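Local coordinates for putative lipoprotein YcdA (Bacillus subtilis subsp. subtilis str. 168, PDB 4R4G) that is of unknown function but is probably a membrane-anchored lipoprotein, built of an N-terminal Ig-like domain and a C-terminal alpha+beta domain joined by a kinked helix, at residues V295-K300 with W307-D312; Q144-A149 with D232-E237; V43-K48 with M60-Y65. All blocks are in the same frame, centred on the assembly; numbering follows the deposited sequence.

Contact 1: V295-K300 with W307-D312; sequences VEVKMK and WQLDMD
The W307 indole turns an edge to the 295-300 strand: M299 C lies in the ring plane at that edge, while M299 CB, 3.5 Å from W307 CE3, and K300 C approach the ring obliquely. Selenomethionine M299 bends at chi2 (-63°) and again at chi3, which turns its tail across the neighbouring strand; the methyl CE comes to rest 3.6 Å from Q308 C, and SE lies 4.0 Å from L309 CB. Farther on, V297 CG1 meets L309 CD1 at 3.4 Å, the two side chains crossing at about a right angle. Between the backbones, K300 and Q308 form an antiparallel hydrogen-bonded pair: K300 N donates to Q308 O and Q308 N to K300 O, each at 3.0 Å. This is the beta hairpin of strands 293-301 and 307-308. W307 also packs on S146 and A149 of helix 145-157, and L309 on A316 of helix 314-321. The chemistry is thus divided: two main-chain bonds fix the hairpin's register, buried V297, M299, W307 and L309 supply apolar grip, and exposed K300 and Q308 share the other face of the sheet.

Contact 2: Q144-A149 with D232-E237; sequences QDSAKA and DEAIVE
V236 sets its two methyls against neighbouring residues of helix 145-149. CG1 of V236, anti to the backbone N (chi1 -174°), lies 3.8 Å from A147 CB and equally near A147 CA; CG2 faces S146, coming within 3.7 Å of its OG. Two residues back along the strand, A234 CB touches S146 OG at 3.5 Å. All four residues are buried, and no hydrogen bond joins the two segments. The S146 hydroxyl, lying against A234 CB and V236 CG2, is hydrogen-bonded to T226 OG1 of strand 221-230. The segment axes approach to 8.3 Å with 62° between their directions, so a helix lies across the face of the C-terminal domain's sheet, consistent with the NTF2 clan to which this region belongs. An alanine in place of V236 would probably open a gap between helix and sheet, leaving A147 without its apolar partner on this strand. The helix's other side is looser: exposed K148 points away from the strand, and its NZ forms a salt bridge with D145 OD1 at 3.3 Å, weak as a hydrogen bond. D145 OD2 has a second cationic partner in K142, while I235 points away from the helix and packs on E296 and S228.

Contact 3: V43-K48 with M60-Y65; sequences VNVAVK and MDFTLY
F62 carries the apolar contact mainly through the ring carbon CZ, which reaches V45 and V47 on the opposing strand. V47 CG2 sits 3.7 Å from F62 CZ, at the ring edge and in its plane, and the two side chains slide past each other in opposite directions. V45 CG2 comes obliquely, 3.8 Å from the same F62 CZ and 4.2 Å from F62 CE2; the V45 and F62 side chains come from opposite directions. With chi1 of V45 at -62°, this methyl falls between the backbone N and the carbonyl carbon, leaving CG1 beside the N. The V45 and F62 CA atoms are 10.2 Å apart, a separation bridged by side chains and not by backbone bonds. That is the facing-sheet arrangement of an Ig-like beta sandwich: strand 39-48 belongs to one antiparallel sheet and strand 62-66 to the other. Aromatic packing adds a second ring, Y112 of strand 107-112, which meets F62 with the planes at about 35° and also touches V47. L98 of strand 93-102 packs on F62 as well. No hydrogen bond joins the two segments; the polar bonds lie beside the contact. N44 ND2 bonds N97 OD1 within the first sheet, and just before strand 62-66 D58 is tied twice to the turn, its OD1 receiving M60 N and its N bonding to D61 OD2.

Overall arrangement
Contact 3 comes first along the chain and lies in the N-terminal Ig-like domain, joining its two sheets; contact 2 and then contact 1 follow in the C-terminal domain. Contact 3 is remote from both, its centre about 29 Å from that of contact 2 and 35 Å from that of contact 1. Contacts 1 and 2, with centres about 8 Å apart, touch through one mixed sheet: strands 233-244 and 293-301 are antiparallel neighbours, linked by probable backbone hydrogen bonds between V236 and V297 and between A234 and M299. The hairpin of contact 1 and the helix of contact 2 thus build on a shared sheet, while the sandwich core is a separate unit.

Contact 1: V295-K300 with W307-D312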
loop_
_atom_site.group_PDB
_atom_site.type_symbol
_atom_site.label_atom_id
_atom_site.label_comp_id
_atom_site.label_asym_id
_atom_site.label_seq_id
_atom_site.Cartn_x
_atom_site.Cartn_y
_atom_site.Cartn_z
ATOM N N VAL A 295 -1.404 9.194 5.973
ATOM C CA VAL A 295 -0.428 8.503 6.814
ATOM C C VAL A 295 0.204 7.424 5.989
ATOM O O VAL A 295 -0.506 6.698 5.302
ATOM C CB VAL A 295 -1.062 7.932 8.122
ATOM C CG1 VAL A 295 -0.038 7.165 8.956
ATOM C CG2 VAL A 295 -1.682 9.034 8.958
ATOM N N GLU A 296 1.525 7.310 6.042
ATOM C CA GLU A 296 2.211 6.237 5.332
ATOM C C GLU A 296 2.377 5.106 6.308
ATOM O O GLU A 296 2.739 5.334 7.464
ATOM C CB GLU A 296 3.547 6.689 4.729
ATOM C CG GLU A 296 3.383 7.459 3.432
ATOM C CD GLU A 296 4.656 7.758 2.667
ATOM O OE1 GLU A 296 5.639 8.217 3.297
ATOM O OE2 GLU A 296 4.647 7.592 1.423
ATOM N N VAL A 297 2.011 3.910 5.878
ATOM C CA VAL A 297 2.012 2.715 6.711
ATOM C C VAL A 297 2.750 1.617 5.963
ATOM O O VAL A 297 2.494 1.399 4.778
ATOM C CB VAL A 297 0.534 2.334 7.059
ATOM C CG1 VAL A 297 0.373 0.859 7.406
ATOM C CG2 VAL A 297 -0.015 3.211 8.175
ATOM N N LYS A 298 3.661 0.931 6.649
ATOM C CA LYS A 298 4.428 -0.159 6.071
ATOM C C LYS A 298 3.747 -1.499 6.358
ATOM O O LYS A 298 3.419 -1.814 7.509
ATOM C CB LYS A 298 5.875 -0.138 6.608
ATOM C CG LYS A 298 6.860 -1.089 5.919
ATOM C CD LYS A 298 8.288 -0.989 6.494
ATOM C CE LYS A 298 8.465 -1.660 7.844
ATOM N NZ LYS A 298 9.893 -1.767 8.233
HETATM N N MSE A 299 3.522 -2.264 5.287
HETATM C CA MSE A 299 2.969 -3.622 5.310
HETATM C C MSE A 299 4.094 -4.598 5.041
HETATM O O MSE A 299 5.055 -4.238 4.356
HETATM C CB MSE A 299 1.870 -3.806 4.242
HETATM C CG MSE A 299 0.680 -2.867 4.362
HETATM SE SE MSE A 299 -0.310 -3.074 5.990
HETATM C CE MSE A 299 -1.217 -4.788 5.677
ATOM N N LYS A 300 3.968 -5.839 5.521
ATOM C CA LYS A 300 4.992 -6.853 5.315
ATOM C C LYS A 300 4.350 -8.127 4.792
ATOM O O LYS A 300 3.417 -8.644 5.407
ATOM C CB LYS A 300 5.772 -7.096 6.627
ATOM C CG LYS A 300 6.939 -6.113 6.822
ATOM C CD LYS A 300 7.437 -5.992 8.279
ATOM C CE LYS A 300 8.801 -5.326 8.363
ATOM N NZ LYS A 300 9.172 -4.955 9.759
ATOM N N TRP A 307 -0.419 -9.800 3.480
ATOM C CA TRP A 307 0.171 -8.585 4.007
ATOM C C TRP A 307 -0.275 -8.322 5.441
ATOM O O TRP A 307 -1.436 -8.533 5.793
ATOM C CB TRP A 307 -0.149 -7.413 3.094
ATOM C CG TRP A 307 0.499 -7.541 1.752
ATOM C CD1 TRP A 307 -0.013 -8.162 0.649
ATOM C CD2 TRP A 307 1.801 -7.082 1.388
ATOM N NE1 TRP A 307 0.880 -8.084 -0.394
ATOM C CE2 TRP A 307 2.006 -7.426 0.032
ATOM C CE3 TRP A 307 2.824 -6.404 2.075
ATOM C CZ2 TRP A 307 3.167 -7.073 -0.661
ATOM C CZ3 TRP A 307 3.987 -6.077 1.394
ATOM C CH2 TRP A 307 4.144 -6.393 0.040
ATOM N N GLN A 308 0.683 -7.894 6.273
ATOM C CA GLN A 308 0.488 -7.657 7.693
ATOM C C GLN A 308 0.929 -6.270 8.140
ATOM O O GLN A 308 1.881 -5.698 7.604
ATOM C CB GLN A 308 1.264 -8.704 8.501
ATOM C CG GLN A 308 0.463 -9.946 8.852
ATOM C CD GLN A 308 1.262 -10.902 9.698
ATOM O OE1 GLN A 308 2.279 -11.467 9.258
ATOM N NE2 GLN A 308 0.809 -11.120 10.925
ATOM N N LEU A 309 0.222 -5.751 9.157
ATOM C CA LEU A 309 0.492 -4.483 9.836
ATOM C C LEU A 309 1.012 -4.789 11.250
ATOM O O LEU A 309 0.346 -5.515 11.994
ATOM C CB LEU A 309 -0.775 -3.597 9.894
ATOM C CG LEU A 309 -0.633 -2.270 10.618
ATOM C CD1 LEU A 309 0.432 -1.413 9.996
ATOM C CD2 LEU A 309 -1.932 -1.525 10.669
ATOM N N ASP A 310 2.215 -4.275 11.597
ATOM C CA ASP A 310 2.786 -4.451 12.933
ATOM C C ASP A 310 2.097 -3.441 13.838
ATOM O O ASP A 310 2.251 -2.236 13.639
ATOM C CB ASP A 310 4.335 -4.301 12.942
ATOM C CG ASP A 310 5.057 -4.669 14.247
ATOM O OD1 ASP A 310 4.367 -4.845 15.297
ATOM O OD2 ASP A 310 6.307 -4.774 14.224
HETATM N N MSE A 311 1.296 -3.933 14.786
HETATM C CA MSE A 311 0.526 -3.080 15.694
HETATM C C MSE A 311 1.419 -2.271 16.664
HETATM O O MSE A 311 1.002 -1.215 17.156
HETATM C CB MSE A 311 -0.508 -3.910 16.470
HETATM C CG MSE A 311 -1.621 -4.506 15.577
HETATM SE SE MSE A 311 -2.455 -3.289 14.255
HETATM C CE MSE A 311 -3.090 -1.859 15.494
ATOM N N ASP A 312 2.661 -2.741 16.866
ATOM C CA ASP A 312 3.668 -2.124 17.720
ATOM C C ASP A 312 4.427 -0.974 17.003
ATOM O O ASP A 312 5.077 -0.173 17.674
ATOM C CB ASP A 312 4.655 -3.199 18.232
ATOM C CG ASP A 312 4.101 -4.156 19.292
ATOM O OD1 ASP A 312 3.124 -3.782 19.994
ATOM O OD2 ASP A 312 4.680 -5.253 19.459
#

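Contact 2: Q144-A149 with D232-E237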
loop_
_atom_site.group_PDB
_atom_site.type_symbol
_atom_site.label_atom_id
_atom_site.label_comp_id
_atom_site.label_asym_id
_atom_site.label_seq_id
_atom_site.Cartn_x
_atom_site.Cartn_y
_atom_site.Cartn_z
ATOM N N GLN A 144 -2.069 -3.411 -5.600
ATOM C CA GLN A 144 -2.801 -2.817 -4.491
ATOM C C GLN A 144 -3.250 -3.859 -3.424
ATOM O O GLN A 144 -3.953 -3.489 -2.483
ATOM C CB GLN A 144 -3.971 -2.003 -5.021
ATOM C CG GLN A 144 -3.507 -0.849 -5.906
ATOM C CD GLN A 144 -2.793 0.221 -5.145
ATOM O OE1 GLN A 144 -3.149 0.539 -4.006
ATOM N NE2 GLN A 144 -1.772 0.806 -5.762
ATOM N N ASP A 145 -2.750 -5.115 -3.501
ATOM C CA ASP A 145 -3.030 -6.168 -2.513
ATOM C C ASP A 145 -2.758 -5.723 -1.062
ATOM O O ASP A 145 -3.546 -6.071 -0.168
ATOM C CB ASP A 145 -2.210 -7.437 -2.803
ATOM C CG ASP A 145 -2.814 -8.395 -3.819
ATOM O OD1 ASP A 145 -3.818 -8.006 -4.502
ATOM O OD2 ASP A 145 -2.279 -9.523 -3.958
ATOM N N SER A 146 -1.643 -4.972 -0.826
ATOM C CA SER A 146 -1.273 -4.500 0.506
ATOM C C SER A 146 -2.274 -3.492 1.035
ATOM O O SER A 146 -2.526 -3.484 2.247
ATOM C CB SER A 146 0.134 -3.909 0.530
ATOM O OG SER A 146 0.369 -3.038 -0.558
ATOM N N ALA A 147 -2.840 -2.640 0.137
ATOM C CA ALA A 147 -3.833 -1.627 0.509
ATOM C C ALA A 147 -5.141 -2.324 0.868
ATOM O O ALA A 147 -5.786 -1.946 1.850
ATOM C CB ALA A 147 -4.034 -0.623 -0.613
ATOM N N LYS A 148 -5.495 -3.394 0.120
ATOM C CA LYS A 148 -6.680 -4.218 0.376
ATOM C C LYS A 148 -6.537 -4.772 1.804
ATOM O O LYS A 148 -7.414 -4.533 2.643
ATOM C CB LYS A 148 -6.855 -5.324 -0.704
ATOM C CG LYS A 148 -7.209 -4.781 -2.120
ATOM C CD LYS A 148 -7.434 -5.892 -3.186
ATOM C CE LYS A 148 -7.365 -5.402 -4.631
ATOM N NZ LYS A 148 -6.031 -5.671 -5.292
ATOM N N ALA A 149 -5.377 -5.375 2.111
ATOM C CA ALA A 149 -5.041 -5.867 3.442
ATOM C C ALA A 149 -5.091 -4.744 4.508
ATOM O O ALA A 149 -5.729 -4.958 5.536
ATOM C CB ALA A 149 -3.680 -6.521 3.430
ATOM N N ASP A 232 9.854 -7.769 0.266
ATOM C CA ASP A 232 8.820 -8.296 1.155
ATOM C C ASP A 232 8.063 -7.203 1.948
ATOM O O ASP A 232 7.327 -7.532 2.888
ATOM C CB ASP A 232 9.427 -9.342 2.108
ATOM C CG ASP A 232 9.323 -10.770 1.587
ATOM O OD1 ASP A 232 9.527 -10.976 0.361
ATOM O OD2 ASP A 232 9.034 -11.682 2.399
ATOM N N GLU A 233 8.191 -5.924 1.551
ATOM C CA GLU A 233 7.482 -4.875 2.270
ATOM C C GLU A 233 7.020 -3.733 1.361
ATOM O O GLU A 233 7.780 -3.262 0.502
ATOM C CB GLU A 233 8.273 -4.348 3.495
ATOM C CG GLU A 233 9.647 -3.723 3.287
ATOM C CD GLU A 233 10.346 -3.277 4.568
ATOM O OE1 GLU A 233 10.364 -4.052 5.556
ATOM O OE2 GLU A 233 10.889 -2.147 4.574
ATOM N N ALA A 234 5.745 -3.296 1.569
ATOM C CA ALA A 234 5.093 -2.216 0.815
ATOM C C ALA A 234 4.813 -0.992 1.657
ATOM O O ALA A 234 4.802 -1.073 2.885
ATOM C CB ALA A 234 3.781 -2.707 0.227
ATOM N N ILE A 235 4.545 0.140 0.979
ATOM C CA ILE A 235 4.138 1.408 1.586
ATOM C C ILE A 235 2.732 1.725 1.100
ATOM O O ILE A 235 2.509 1.910 -0.101
ATOM C CB ILE A 235 5.121 2.602 1.363
ATOM C CG1 ILE A 235 6.506 2.318 1.978
ATOM C CG2 ILE A 235 4.529 3.943 1.885
ATOM C CD1 ILE A 235 6.533 1.984 3.511
ATOM N N VAL A 236 1.783 1.764 2.048
ATOM C CA VAL A 236 0.392 2.078 1.798
ATOM C C VAL A 236 0.147 3.479 2.321
ATOM O O VAL A 236 0.481 3.800 3.468
ATOM C CB VAL A 236 -0.583 1.045 2.398
ATOM C CG1 VAL A 236 -2.020 1.360 1.980
ATOM C CG2 VAL A 236 -0.219 -0.375 1.990
ATOM N N GLU A 237 -0.392 4.319 1.457
ATOM C CA GLU A 237 -0.728 5.699 1.742
ATOM C C GLU A 237 -2.206 5.730 2.117
ATOM O O GLU A 237 -3.074 5.474 1.277
ATOM C CB GLU A 237 -0.412 6.538 0.499
ATOM C CG GLU A 237 -0.422 8.039 0.679
ATOM C CD GLU A 237 0.466 8.785 -0.302
ATOM O OE1 GLU A 237 1.680 8.471 -0.377
ATOM O OE2 GLU A 237 -0.051 9.708 -0.974
#

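Contact 3: V43-K48 with M60-Y65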
loop_
_atom_site.group_PDB
_atom_site.type_symbol
_atom_site.label_atom_id
_atom_site.label_comp_id
_atom_site.label_asym_id
_atom_site.label_seq_id
_atom_site.Cartn_x
_atom_site.Cartn_y
_atom_site.Cartn_z
ATOM N N VAL A 43 10.626 -5.621 -17.717
ATOM C CA VAL A 43 10.895 -6.561 -18.808
ATOM C C VAL A 43 12.191 -7.321 -18.472
ATOM O O VAL A 43 13.257 -6.710 -18.441
ATOM C CB VAL A 43 10.967 -5.849 -20.194
ATOM C CG1 VAL A 43 11.031 -6.852 -21.340
ATOM C CG2 VAL A 43 9.797 -4.891 -20.393
ATOM N N ASN A 44 12.085 -8.632 -18.156
ATOM C CA ASN A 44 13.254 -9.469 -17.876
ATOM C C ASN A 44 13.716 -10.012 -19.202
ATOM O O ASN A 44 12.918 -10.616 -19.919
ATOM C CB ASN A 44 12.965 -10.605 -16.860
ATOM C CG ASN A 44 14.210 -11.384 -16.471
ATOM O OD1 ASN A 44 14.645 -12.329 -17.148
ATOM N ND2 ASN A 44 14.849 -10.963 -15.402
ATOM N N VAL A 45 14.964 -9.721 -19.566
ATOM C CA VAL A 45 15.537 -10.118 -20.839
ATOM C C VAL A 45 16.772 -10.971 -20.604
ATOM O O VAL A 45 17.331 -10.966 -19.507
ATOM C CB VAL A 45 15.875 -8.898 -21.766
ATOM C CG1 VAL A 45 14.625 -8.100 -22.136
ATOM C CG2 VAL A 45 16.957 -7.996 -21.161
ATOM N N ALA A 46 17.208 -11.658 -21.668
ATOM C CA ALA A 46 18.411 -12.469 -21.756
ATOM C C ALA A 46 19.054 -12.174 -23.072
ATOM O O ALA A 46 18.362 -12.170 -24.092
ATOM C CB ALA A 46 18.069 -13.939 -21.644
ATOM N N VAL A 47 20.352 -11.844 -23.059
ATOM C CA VAL A 47 21.069 -11.514 -24.291
ATOM C C VAL A 47 22.210 -12.517 -24.484
ATOM O O VAL A 47 23.152 -12.532 -23.695
ATOM C CB VAL A 47 21.563 -10.033 -24.353
ATOM C CG1 VAL A 47 22.129 -9.693 -25.736
ATOM C CG2 VAL A 47 20.442 -9.065 -23.999
ATOM N N LYS A 48 22.098 -13.364 -25.524
ATOM C CA LYS A 48 23.106 -14.368 -25.913
ATOM C C LYS A 48 23.996 -13.794 -27.016
ATOM O O LYS A 48 23.469 -13.247 -27.991
ATOM C CB LYS A 48 22.415 -15.672 -26.387
ATOM C CG LYS A 48 23.366 -16.848 -26.635
ATOM C CD LYS A 48 22.768 -18.208 -26.232
ATOM C CE LYS A 48 23.747 -19.335 -26.488
ATOM N NZ LYS A 48 23.336 -20.608 -25.843
HETATM N N MSE A 60 21.215 0.676 -21.257
HETATM C CA MSE A 60 21.194 1.765 -22.246
HETATM C C MSE A 60 21.029 1.280 -23.689
HETATM O O MSE A 60 20.790 2.085 -24.579
HETATM C CB MSE A 60 22.492 2.583 -22.165
HETATM C CG MSE A 60 22.436 3.733 -21.177
HETATM SE SE MSE A 60 24.135 4.694 -21.119
HETATM C CE MSE A 60 23.543 6.211 -20.003
ATOM N N ASP A 61 21.182 -0.033 -23.942
ATOM C CA ASP A 61 21.066 -0.609 -25.285
ATOM C C ASP A 61 19.607 -0.875 -25.621
ATOM O O ASP A 61 19.279 -1.247 -26.755
ATOM C CB ASP A 61 21.875 -1.919 -25.409
ATOM C CG ASP A 61 23.332 -1.781 -25.065
ATOM O OD1 ASP A 61 23.866 -0.654 -25.188
ATOM O OD2 ASP A 61 23.943 -2.796 -24.680
ATOM N N PHE A 62 18.721 -0.723 -24.630
ATOM C CA PHE A 62 17.294 -0.957 -24.847
ATOM C C PHE A 62 16.525 0.326 -24.677
ATOM O O PHE A 62 16.847 1.130 -23.800
ATOM C CB PHE A 62 16.734 -2.027 -23.887
ATOM C CG PHE A 62 17.396 -3.385 -23.932
ATOM C CD1 PHE A 62 18.587 -3.622 -23.246
ATOM C CD2 PHE A 62 16.807 -4.441 -24.622
ATOM C CE1 PHE A 62 19.177 -4.882 -23.252
ATOM C CE2 PHE A 62 17.395 -5.706 -24.619
ATOM C CZ PHE A 62 18.570 -5.921 -23.924
ATOM N N THR A 63 15.512 0.522 -25.529
ATOM C CA THR A 63 14.602 1.666 -25.487
ATOM C C THR A 63 13.190 1.126 -25.608
ATOM O O THR A 63 12.970 0.102 -26.265
ATOM C CB THR A 63 14.923 2.715 -26.570
ATOM O OG1 THR A 63 14.791 2.116 -27.852
ATOM C CG2 THR A 63 16.320 3.312 -26.431
ATOM N N LEU A 64 12.236 1.793 -24.968
ATOM C CA LEU A 64 10.854 1.384 -25.094
ATOM C C LEU A 64 10.040 2.499 -25.669
ATOM O O LEU A 64 10.197 3.652 -25.270
ATOM C CB LEU A 64 10.258 0.955 -23.737
ATOM C CG LEU A 64 8.952 0.179 -23.814
ATOM C CD1 LEU A 64 9.201 -1.298 -23.780
ATOM C CD2 LEU A 64 8.088 0.527 -22.709
ATOM N N TYR A 65 9.131 2.148 -26.568
ATOM C CA TYR A 65 8.170 3.060 -27.150
ATOM C C TYR A 65 6.803 2.640 -26.708
ATOM O O TYR A 65 6.514 1.447 -26.653
ATOM C CB TYR A 65 8.263 3.090 -28.682
ATOM C CG TYR A 65 9.465 3.862 -29.192
ATOM C CD1 TYR A 65 10.731 3.279 -29.231
ATOM C CD2 TYR A 65 9.337 5.167 -29.650
ATOM C CE1 TYR A 65 11.840 3.989 -29.693
ATOM C CE2 TYR A 65 10.449 5.907 -30.053
ATOM C CZ TYR A 65 11.696 5.310 -30.090
ATOM O OH TYR A 65 12.774 6.023 -30.571
#